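Local coordinates for mediator of RNA polymerase II transcription subunit 18 (Schizosaccharomyces pombe, PDB 3C0T), which serves as a component of the Mediator coactivator complex, which conveys signals from gene-specific regulators to the basal RNA polymerase II machinery, at residues V19-K24 with S197-L202; G128-F133 with T137-Q142. One frame throughout, in Å; residues are numbered along the deposited sequence.

Interaction 2 is the more central of the two, its centre about 9 Å from that of the chain, and buries 485 Å² between adjacent strands of a beta hairpin; the centre of interaction 1 lies about 19 Å from that of the chain, and this contact buries 138 Å² between a helix and the loop after helix 179-196. Their chemistry follows their place. Main-chain hydrogen bonds and a salt bridge hold the hairpin, whereas interaction 1 has no hydrogen bond across it and rests on one aromatic ring. The two meet on helix 15-25: Ser23 OG and Tyr131 OH, 2.8 Å apart, probably share a hydrogen bond, and Val19 packs on Leu129. Both hairpin strands fall within the 172 residues that separate the two segments of interaction 1.

Interaction 1. Residues V19-K24 with S197-L202; sequences VNSLSK and SAFCDL
Phe199 turns one face of its ring to Ser21 and an edge to Leu22, so a single side chain carries the whole contact from the loop side. Ser21 CB lies over that face, 3.5 Å from the ring centroid and 20° off the ring normal, which meets the geometry of a CH-pi contact. Ser21 CB is displaced toward the rim, closest to Phe199 CE2 at 3.3 Å. Leu22 comes in near the ring plane instead: its CD2 branch is 3.7 Å from Phe199 CE1, and the two side chains run at a slant to one another. Phe199 CG sits between its own backbone N and carbonyl carbon (chi1 50°), a rotation that swings the ring out from the loop to the helix. Ser21 presents its carbon to the ring while its hydroxyl is engaged within the helix, hydrogen-bonded to the carbonyl of Ala17. On the loop side, the carbonyl oxygen of Phe199 accepts a hydrogen bond from Arg14. The contact thus ties helix 15-25 to the chain leaving helix 179-196. Leu22 also touches Leu196 of that helix and Tyr131 of strand 118-133, while Cys200 and Leu202 rest on strand 165-173.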
ATOM      1  N   VAL A  19      11.291  12.376   6.971  1.00 43.09           N
ATOM      2  CA  VAL A  19      11.962  11.907   5.774  1.00 42.97           C
ATOM      3  C   VAL A  19      13.466  12.063   5.941  1.00 44.95           C
ATOM      4  O   VAL A  19      14.222  11.149   5.615  1.00 45.81           O
ATOM      5  CB  VAL A  19      11.476  12.673   4.522  1.00 42.02           C
ATOM      6  CG1 VAL A  19      12.350  12.340   3.318  1.00 36.65           C
ATOM      7  CG2 VAL A  19      10.035  12.275   4.227  1.00 41.18           C
ATOM      8  N   ASN A  20      13.914  13.208   6.452  1.00 46.73           N
ATOM      9  CA  ASN A  20      15.352  13.391   6.650  1.00 47.83           C
ATOM     10  C   ASN A  20      15.882  12.351   7.647  1.00 48.11           C
ATOM     11  O   ASN A  20      16.985  11.829   7.472  1.00 47.26           O
ATOM     12  CB  ASN A  20      15.667  14.803   7.148  1.00 48.98           C
ATOM     13  CG  ASN A  20      15.524  15.858   6.054  1.00 53.90           C
ATOM     14  OD1 ASN A  20      15.862  15.616   4.885  1.00 53.44           O
ATOM     15  ND2 ASN A  20      15.041  17.041   6.433  1.00 52.82           N
ATOM     16  N   SER A  21      15.100  12.049   8.686  1.00 47.10           N
ATOM     17  CA  SER A  21      15.518  11.046   9.668  1.00 49.88           C
ATOM     18  C   SER A  21      15.630   9.684   8.981  1.00 50.31           C
ATOM     19  O   SER A  21      16.562   8.923   9.246  1.00 50.94           O
ATOM     20  CB  SER A  21      14.510  10.943  10.815  1.00 50.18           C
ATOM     21  OG  SER A  21      14.534  12.092  11.635  1.00 53.68           O
ATOM     22  N   LEU A  22      14.678   9.387   8.096  1.00 48.50           N
ATOM     23  CA  LEU A  22      14.680   8.125   7.377  1.00 48.13           C
ATOM     24  C   LEU A  22      15.881   8.049   6.441  1.00 50.63           C
ATOM     25  O   LEU A  22      16.453   6.967   6.238  1.00 50.09           O
ATOM     26  CB  LEU A  22      13.384   7.958   6.580  1.00 44.98           C
ATOM     27  CG  LEU A  22      12.071   7.760   7.350  1.00 45.00           C
ATOM     28  CD1 LEU A  22      10.890   7.850   6.377  1.00 42.15           C
ATOM     29  CD2 LEU A  22      12.073   6.409   8.058  1.00 40.95           C
ATOM     30  N   SER A  23      16.270   9.189   5.870  1.00 51.70           N
ATOM     31  CA  SER A  23      17.411   9.228   4.953  1.00 54.53           C
ATOM     32  C   SER A  23      18.719   9.131   5.713  1.00 55.10           C
ATOM     33  O   SER A  23      19.734   8.697   5.172  1.00 54.48           O
ATOM     34  CB  SER A  23      17.412  10.519   4.124  1.00 55.07           C
ATOM     35  OG  SER A  23      16.448  10.465   3.089  1.00 59.22           O
ATOM     36  N   LYS A  24      18.690   9.550   6.968  1.00 57.23           N
ATOM     37  CA  LYS A  24      19.874   9.511   7.803  1.00 59.86           C
ATOM     38  C   LYS A  24      20.112   8.112   8.371  1.00 60.61           C
ATOM     39  O   LYS A  24      21.257   7.718   8.580  1.00 61.13           O
ATOM     40  CB  LYS A  24      19.734  10.521   8.944  1.00 62.30           C
ATOM     41  CG  LYS A  24      20.780  10.391  10.045  1.00 67.56           C
ATOM     42  CD  LYS A  24      20.557  11.441  11.127  1.00 72.40           C
ATOM     43  CE  LYS A  24      21.296  11.101  12.423  1.00 75.91           C
ATOM     44  NZ  LYS A  24      20.715   9.900  13.110  1.00 77.93           N
ATOM     45  N   SER A 197      11.771   4.273  16.159  1.00 51.87           N
ATOM     46  CA  SER A 197      10.989   4.641  17.337  1.00 50.60           C
ATOM     47  C   SER A 197      11.254   6.052  17.836  1.00 50.47           C
ATOM     48  O   SER A 197      10.445   6.609  18.573  1.00 50.94           O
ATOM     49  CB  SER A 197      11.268   3.657  18.471  1.00 50.74           C
ATOM     50  OG  SER A 197      12.645   3.690  18.823  1.00 50.81           O
ATOM     51  N   ALA A 198      12.390   6.621  17.455  1.00 51.52           N
ATOM     52  CA  ALA A 198      12.737   7.971  17.888  1.00 53.99           C
ATOM     53  C   ALA A 198      11.877   9.019  17.196  1.00 55.34           C
ATOM     54  O   ALA A 198      11.784  10.152  17.669  1.00 55.94           O
ATOM     55  CB  ALA A 198      14.213   8.255  17.614  1.00 52.87           C
ATOM     56  N   PHE A 199      11.249   8.651  16.082  1.00 55.97           N
ATOM     57  CA  PHE A 199      10.423   9.615  15.365  1.00 58.62           C
ATOM     58  C   PHE A 199       9.109   9.118  14.783  1.00 58.91           C
ATOM     59  O   PHE A 199       8.480   9.823  14.006  1.00 60.85           O
ATOM     60  CB  PHE A 199      11.243  10.296  14.267  1.00 57.63           C
ATOM     61  CG  PHE A 199      11.985   9.342  13.380  1.00 56.62           C
ATOM     62  CD1 PHE A 199      11.327   8.660  12.364  1.00 56.85           C
ATOM     63  CD2 PHE A 199      13.351   9.131  13.565  1.00 54.81           C
ATOM     64  CE1 PHE A 199      12.018   7.780  11.540  1.00 58.28           C
ATOM     65  CE2 PHE A 199      14.054   8.255  12.753  1.00 55.39           C
ATOM     66  CZ  PHE A 199      13.390   7.576  11.735  1.00 57.85           C
ATOM     67  N   CYS A 200       8.687   7.915  15.152  1.00 60.02           N
ATOM     68  CA  CYS A 200       7.419   7.390  14.660  1.00 61.66           C
ATOM     69  C   CYS A 200       7.035   6.107  15.364  1.00 61.14           C
ATOM     70  O   CYS A 200       7.843   5.189  15.467  1.00 62.07           O
ATOM     71  CB  CYS A 200       7.464   7.123  13.151  1.00 62.01           C
ATOM     72  SG  CYS A 200       5.849   6.547  12.511  1.00 66.76           S
ATOM     73  N   ASP A 201       5.797   6.038  15.836  1.00 61.19           N
ATOM     74  CA  ASP A 201       5.334   4.851  16.524  1.00 63.12           C
ATOM     75  C   ASP A 201       4.772   3.846  15.530  1.00 63.51           C
ATOM     76  O   ASP A 201       3.821   4.132  14.800  1.00 64.48           O
ATOM     77  CB  ASP A 201       4.272   5.210  17.566  1.00 64.90           C
ATOM     78  CG  ASP A 201       3.774   3.993  18.335  1.00 69.23           C
ATOM     79  OD1 ASP A 201       4.608   3.247  18.903  1.00 69.87           O
ATOM     80  OD2 ASP A 201       2.543   3.781  18.373  1.00 73.06           O
ATOM     81  N   LEU A 202       5.376   2.663  15.507  1.00 62.30           N
ATOM     82  CA  LEU A 202       4.949   1.606  14.608  1.00 62.05           C
ATOM     83  C   LEU A 202       4.274   0.474  15.370  1.00 63.48           C
ATOM     84  O   LEU A 202       4.794  -0.013  16.381  1.00 65.56           O
ATOM     85  CB  LEU A 202       6.149   1.063  13.832  1.00 57.78           C
ATOM     86  CG  LEU A 202       6.860   2.030  12.882  1.00 57.52           C
ATOM     87  CD1 LEU A 202       8.103   1.352  12.311  1.00 56.71           C
ATOM     88  CD2 LEU A 202       5.913   2.455  11.761  1.00 54.50           C
TER

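Interaction 2. Residues G128-F133 with T137-Q142; sequences GLEYFF and TVRIYQ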
ATOM      1  N   GLY A 128       4.653   8.355  -2.788  1.00 34.80           N
ATOM      2  CA  GLY A 128       5.506   8.225  -1.624  1.00 34.60           C
ATOM      3  C   GLY A 128       6.951   7.880  -1.904  1.00 38.59           C
ATOM      4  O   GLY A 128       7.409   7.911  -3.055  1.00 37.56           O
ATOM      5  N   LEU A 129       7.664   7.549  -0.829  1.00 38.96           N
ATOM      6  CA  LEU A 129       9.070   7.188  -0.889  1.00 41.43           C
ATOM      7  C   LEU A 129       9.262   5.807  -0.288  1.00 42.45           C
ATOM      8  O   LEU A 129       8.521   5.391   0.607  1.00 41.54           O
ATOM      9  CB  LEU A 129       9.915   8.204  -0.105  1.00 41.23           C
ATOM     10  CG  LEU A 129      10.058   9.592  -0.733  1.00 41.38           C
ATOM     11  CD1 LEU A 129      10.701  10.568   0.259  1.00 39.69           C
ATOM     12  CD2 LEU A 129      10.893   9.472  -1.999  1.00 39.13           C
ATOM     13  N   GLU A 130      10.262   5.094  -0.778  1.00 43.09           N
ATOM     14  CA  GLU A 130      10.526   3.766  -0.270  1.00 46.58           C
ATOM     15  C   GLU A 130      11.988   3.636   0.131  1.00 47.59           C
ATOM     16  O   GLU A 130      12.888   4.023  -0.618  1.00 46.76           O
ATOM     17  CB  GLU A 130      10.172   2.723  -1.322  1.00 46.41           C
ATOM     18  CG  GLU A 130       9.693   1.425  -0.728  1.00 50.91           C
ATOM     19  CD  GLU A 130       9.099   0.484  -1.763  1.00 53.63           C
ATOM     20  OE1 GLU A 130       9.856   0.036  -2.653  1.00 54.77           O
ATOM     21  OE2 GLU A 130       7.878   0.193  -1.680  1.00 54.21           O
ATOM     22  N   TYR A 131      12.206   3.116   1.334  1.00 48.07           N
ATOM     23  CA  TYR A 131      13.541   2.902   1.864  1.00 49.37           C
ATOM     24  C   TYR A 131      13.723   1.407   2.130  1.00 51.08           C
ATOM     25  O   TYR A 131      12.772   0.637   2.008  1.00 50.92           O
ATOM     26  CB  TYR A 131      13.732   3.671   3.167  1.00 48.93           C
ATOM     27  CG  TYR A 131      13.759   5.173   3.026  1.00 48.14           C
ATOM     28  CD1 TYR A 131      12.575   5.915   2.967  1.00 47.42           C
ATOM     29  CD2 TYR A 131      14.972   5.863   2.995  1.00 47.87           C
ATOM     30  CE1 TYR A 131      12.604   7.312   2.888  1.00 45.76           C
ATOM     31  CE2 TYR A 131      15.011   7.255   2.913  1.00 47.33           C
ATOM     32  CZ  TYR A 131      13.825   7.969   2.865  1.00 47.59           C
ATOM     33  OH  TYR A 131      13.874   9.342   2.832  1.00 49.84           O
ATOM     34  N   PHE A 132      14.943   1.003   2.488  1.00 52.86           N
ATOM     35  CA  PHE A 132      15.242  -0.404   2.766  1.00 53.62           C
ATOM     36  C   PHE A 132      16.283  -0.507   3.873  1.00 52.56           C
ATOM     37  O   PHE A 132      17.166   0.345   3.987  1.00 52.35           O
ATOM     38  CB  PHE A 132      15.799  -1.112   1.519  1.00 57.47           C
ATOM     39  CG  PHE A 132      15.186  -0.648   0.226  1.00 66.14           C
ATOM     40  CD1 PHE A 132      15.605   0.547  -0.370  1.00 68.92           C
ATOM     41  CD2 PHE A 132      14.144  -1.367  -0.370  1.00 69.36           C
ATOM     42  CE1 PHE A 132      14.982   1.028  -1.548  1.00 71.68           C
ATOM     43  CE2 PHE A 132      13.514  -0.899  -1.546  1.00 71.07           C
ATOM     44  CZ  PHE A 132      13.933   0.300  -2.132  1.00 70.37           C
ATOM     45  N   PHE A 133      16.173  -1.554   4.685  1.00 50.63           N
ATOM     46  CA  PHE A 133      17.122  -1.804   5.764  1.00 48.08           C
ATOM     47  C   PHE A 133      16.759  -3.121   6.462  1.00 46.96           C
ATOM     48  O   PHE A 133      15.576  -3.481   6.550  1.00 44.71           O
ATOM     49  CB  PHE A 133      17.116  -0.643   6.763  1.00 47.20           C
ATOM     50  CG  PHE A 133      18.477  -0.308   7.309  1.00 46.22           C
ATOM     51  CD1 PHE A 133      19.510   0.074   6.453  1.00 45.97           C
ATOM     52  CD2 PHE A 133      18.734  -0.376   8.678  1.00 47.97           C
ATOM     53  CE1 PHE A 133      20.788   0.386   6.952  1.00 44.27           C
ATOM     54  CE2 PHE A 133      20.007  -0.065   9.191  1.00 46.08           C
ATOM     55  CZ  PHE A 133      21.034   0.315   8.318  1.00 44.75           C
ATOM     56  N   THR A 137      11.287  -3.393   3.973  1.00 47.33           N
ATOM     57  CA  THR A 137      10.997  -2.212   3.185  1.00 45.08           C
ATOM     58  C   THR A 137      10.166  -1.264   4.030  1.00 45.07           C
ATOM     59  O   THR A 137       9.249  -1.686   4.743  1.00 44.29           O
ATOM     60  CB  THR A 137      10.193  -2.568   1.918  1.00 47.60           C
ATOM     61  OG1 THR A 137      10.981  -3.412   1.072  1.00 51.21           O
ATOM     62  CG2 THR A 137       9.812  -1.303   1.148  1.00 47.59           C
ATOM     63  N   VAL A 138      10.498   0.017   3.978  1.00 43.26           N
ATOM     64  CA  VAL A 138       9.728   0.991   4.721  1.00 45.16           C
ATOM     65  C   VAL A 138       9.272   2.040   3.726  1.00 46.06           C
ATOM     66  O   VAL A 138      10.076   2.742   3.105  1.00 47.64           O
ATOM     67  CB  VAL A 138      10.540   1.597   5.879  1.00 46.39           C
ATOM     68  CG1 VAL A 138      12.001   1.492   5.579  1.00 51.22           C
ATOM     69  CG2 VAL A 138      10.124   3.029   6.127  1.00 44.84           C
ATOM     70  N   ARG A 139       7.959   2.109   3.564  1.00 44.81           N
ATOM     71  CA  ARG A 139       7.334   3.024   2.630  1.00 44.33           C
ATOM     72  C   ARG A 139       6.550   4.106   3.376  1.00 43.79           C
ATOM     73  O   ARG A 139       5.821   3.814   4.327  1.00 43.76           O
ATOM     74  CB  ARG A 139       6.408   2.212   1.708  1.00 44.81           C
ATOM     75  CG  ARG A 139       5.505   3.031   0.816  1.00 48.30           C
ATOM     76  CD  ARG A 139       4.521   2.154   0.037  1.00 48.26           C
ATOM     77  NE  ARG A 139       5.171   1.345  -0.991  1.00 48.17           N
ATOM     78  CZ  ARG A 139       4.567   0.950  -2.109  1.00 48.05           C
ATOM     79  NH1 ARG A 139       3.302   1.286  -2.334  1.00 44.14           N
ATOM     80  NH2 ARG A 139       5.234   0.248  -3.020  1.00 47.54           N
ATOM     81  N   ILE A 140       6.737   5.362   2.974  1.00 40.89           N
ATOM     82  CA  ILE A 140       6.002   6.470   3.572  1.00 38.77           C
ATOM     83  C   ILE A 140       5.221   7.030   2.387  1.00 39.46           C
ATOM     84  O   ILE A 140       5.804   7.460   1.389  1.00 38.00           O
ATOM     85  CB  ILE A 140       6.950   7.524   4.216  1.00 36.07           C
ATOM     86  CG1 ILE A 140       6.123   8.624   4.886  1.00 35.83           C
ATOM     87  CG2 ILE A 140       7.911   8.087   3.190  1.00 37.93           C
ATOM     88  CD1 ILE A 140       6.941   9.519   5.808  1.00 34.34           C
ATOM     89  N   TYR A 141       3.897   7.005   2.482  1.00 40.26           N
ATOM     90  CA  TYR A 141       3.082   7.434   1.354  1.00 41.35           C
ATOM     91  C   TYR A 141       1.781   8.130   1.684  1.00 41.35           C
ATOM     92  O   TYR A 141       1.343   8.187   2.830  1.00 43.20           O
ATOM     93  CB  TYR A 141       2.737   6.223   0.483  1.00 37.62           C
ATOM     94  CG  TYR A 141       1.779   5.253   1.150  1.00 38.83           C
ATOM     95  CD1 TYR A 141       2.236   4.292   2.058  1.00 40.74           C
ATOM     96  CD2 TYR A 141       0.410   5.295   0.880  1.00 41.44           C
ATOM     97  CE1 TYR A 141       1.358   3.401   2.675  1.00 40.31           C
ATOM     98  CE2 TYR A 141      -0.480   4.408   1.495  1.00 40.89           C
ATOM     99  CZ  TYR A 141      -0.000   3.462   2.391  1.00 43.17           C
ATOM    100  OH  TYR A 141      -0.876   2.574   2.996  1.00 42.56           O
ATOM    101  N   GLN A 142       1.148   8.624   0.629  1.00 42.35           N
ATOM    102  CA  GLN A 142      -0.121   9.313   0.731  1.00 44.24           C
ATOM    103  C   GLN A 142      -1.013   8.692  -0.333  1.00 43.93           C
ATOM    104  O   GLN A 142      -0.537   8.364  -1.423  1.00 43.51           O
ATOM    105  CB  GLN A 142       0.089  10.797   0.451  1.00 47.26           C
ATOM    106  CG  GLN A 142      -0.908  11.693   1.147  1.00 56.73           C
ATOM    107  CD  GLN A 142      -0.395  13.101   1.277  1.00 60.45           C
ATOM    108  OE1 GLN A 142      -0.183  13.798   0.273  1.00 62.98           O
ATOM    109  NE2 GLN A 142      -0.168  13.531   2.518  1.00 60.93           N
TER
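Glu130 and Arg139 face each other as a non-hydrogen-bonded pair of the antiparallel hairpin, and their side chains close a salt bridge on one face of the sheet. Arg139 grips side-on: NE and NH2 each lie 3.0 Å from Glu130 OE2, which stays within 3° of the guanidinium plane. The bend at chi3 (-70°) turns that edge to the carboxylate, whose plane is inclined by 31°. Packing is close beside it, where Glu130 CG lies 3.3 Å from Thr137 CG2. Were Glu130 replaced by an alanine, Arg139 NE would probably lose its carboxylate partner and a gap would be likely to open beside the Thr137 methyl. Arg139 has a second anion, Glu34, at NH1. Tyr131 and Val138, both buried on the other face, form a hydrogen-bonded pair, with Tyr131 N to Val138 O at 2.8 Å and Tyr131 CB to Val138 CG1 at 3.7 Å. The looser side is at Phe132, partly exposed, whose CD2 comes only to 4.0 Å from Thr137 OG1. Strand 27-41 flanks the hairpin through main-chain bonds to Gly128, Glu130 and Phe132, strand 165-173 bonds to Thr137 and Arg139, and helix 15-25 packs on Leu129 and Tyr131.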